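Uncharacterized protein (Bacteroides eggerthii, PDB 4FTD) is of unknown function but combines an immunoglobulin-like domain with a six-bladed beta-propeller, and may act in carbohydrate metabolism. Local coordinates at residues T297-V302 with S314-P319. Residues are numbered along the deposited sequence; the frame is centred on the assembly and turned at random.
Sequences TMVTNV and SGIRVP
The guanidinium of R317 meets the methyl CG2 of T297 obliquely, NH2 coming to 3.5 Å of that carbon, while its NE is salt-bridged to D295. The peptide carbonyl of S314 takes two donors. N301 N donates to S314 O at 2.9 Å. T300 OG1 donates to S314 O at 2.7 Å, from 44° above the carbonyl plane. T300 OG1 lies anti to its own backbone N (chi1 -176°), which turns it to the neighbouring strand. S314 N returns a bond to N301 O and completes the antiparallel hydrogen-bonded pair. T300 and G315 form the next, non-hydrogen-bonded pair, with CA atoms 4.0 Å apart. Beyond it the pairing frays: I316 N bonds V299 O only weakly. There the I316 side chain takes over, with CD1 3.8 Å from V299 CB and CG1 3.2 Å from T297 OG1. That hydroxyl accepts from V299 N in an ST turn. This is the end of a hairpin in one four-stranded propeller blade, where G315 to V318 turn into the third strand. S314 is buried. W313 NE1 donates in turn to T300 OG1, so the hydroxyl links the indole to the strand backbone, which probably fixes the hydroxyl's rotation.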
# COMPACT_ATOMS: atom_id res chain seq x y z
N THR A 297 -14.81 -17.51 6.11
CA THR A 297 -14.61 -18.48 5.02
C THR A 297 -13.16 -18.99 4.98
O THR A 297 -12.31 -18.66 5.83
CB THR A 297 -15.04 -17.97 3.61
OG1 THR A 297 -14.01 -17.10 3.08
CG2 THR A 297 -16.41 -17.23 3.65
N MSE A 298 -12.88 -19.80 3.97
CA MSE A 298 -11.50 -20.24 3.72
C MSE A 298 -10.57 -19.15 3.18
O MSE A 298 -9.35 -19.37 3.19
CB MSE A 298 -11.51 -21.37 2.72
CG MSE A 298 -12.11 -20.95 1.35
SE MSE A 298 -11.80 -22.34 0.08
CE MSE A 298 -9.96 -22.02 -0.30
N VAL A 299 -11.14 -18.04 2.66
CA VAL A 299 -10.40 -16.87 2.15
C VAL A 299 -10.43 -15.79 3.22
O VAL A 299 -11.35 -14.99 3.31
CB VAL A 299 -10.92 -16.35 0.80
CG1 VAL A 299 -9.96 -15.28 0.19
CG2 VAL A 299 -11.12 -17.54 -0.15
N THR A 300 -9.39 -15.80 4.05
CA THR A 300 -9.30 -14.94 5.25
C THR A 300 -7.82 -14.81 5.63
O THR A 300 -7.00 -15.68 5.28
CB THR A 300 -10.11 -15.55 6.43
OG1 THR A 300 -10.11 -14.67 7.56
CG2 THR A 300 -9.57 -16.94 6.80
N ASN A 301 -7.49 -13.71 6.31
CA ASN A 301 -6.13 -13.42 6.68
C ASN A 301 -6.09 -12.61 7.93
O ASN A 301 -7.00 -11.87 8.22
CB ASN A 301 -5.44 -12.57 5.60
CG ASN A 301 -5.22 -13.29 4.27
OD1 ASN A 301 -5.95 -13.06 3.34
ND2 ASN A 301 -4.20 -14.16 4.18
N VAL A 302 -4.96 -12.71 8.61
CA VAL A 302 -4.64 -12.06 9.88
C VAL A 302 -3.20 -11.51 9.78
O VAL A 302 -2.23 -12.29 9.76
CB VAL A 302 -4.77 -13.03 11.10
CG1 VAL A 302 -4.39 -12.30 12.40
CG2 VAL A 302 -6.19 -13.60 11.26
N SER A 314 -9.47 -10.03 8.32
CA SER A 314 -10.59 -9.92 7.42
C SER A 314 -10.80 -11.22 6.64
O SER A 314 -9.92 -12.13 6.62
CB SER A 314 -10.49 -8.71 6.49
OG SER A 314 -9.65 -8.96 5.37
N GLY A 315 -11.98 -11.28 6.03
CA GLY A 315 -12.44 -12.42 5.24
C GLY A 315 -13.57 -12.00 4.31
O GLY A 315 -13.95 -10.81 4.25
N ILE A 316 -14.13 -12.97 3.61
CA ILE A 316 -15.14 -12.71 2.60
C ILE A 316 -16.33 -11.95 3.16
O ILE A 316 -16.75 -10.96 2.56
CB ILE A 316 -15.54 -14.01 1.83
CG1 ILE A 316 -14.31 -14.62 1.12
CG2 ILE A 316 -16.61 -13.71 0.80
CD1 ILE A 316 -13.57 -13.70 0.15
N ARG A 317 -16.83 -12.39 4.30
CA ARG A 317 -17.93 -11.71 4.99
C ARG A 317 -17.52 -11.23 6.40
O ARG A 317 -18.36 -11.15 7.30
CB ARG A 317 -19.17 -12.61 5.05
CG ARG A 317 -19.78 -12.89 3.68
CD ARG A 317 -21.01 -13.78 3.80
NE ARG A 317 -20.69 -15.10 4.32
CZ ARG A 317 -20.09 -16.08 3.63
NH1 ARG A 317 -19.72 -15.93 2.36
NH2 ARG A 317 -19.84 -17.23 4.22
N VAL A 318 -16.24 -10.92 6.57
CA VAL A 318 -15.70 -10.32 7.79
C VAL A 318 -15.00 -9.02 7.36
O VAL A 318 -13.91 -9.06 6.74
CB VAL A 318 -14.72 -11.23 8.57
CG1 VAL A 318 -14.14 -10.46 9.76
CG2 VAL A 318 -15.42 -12.53 9.06
N PRO A 319 -15.62 -7.86 7.64
CA PRO A 319 -14.94 -6.57 7.41
C PRO A 319 -13.62 -6.52 8.17
O PRO A 319 -13.49 -7.21 9.17
CB PRO A 319 -15.90 -5.53 8.01
CG PRO A 319 -17.18 -6.22 8.20
CD PRO A 319 -16.89 -7.68 8.36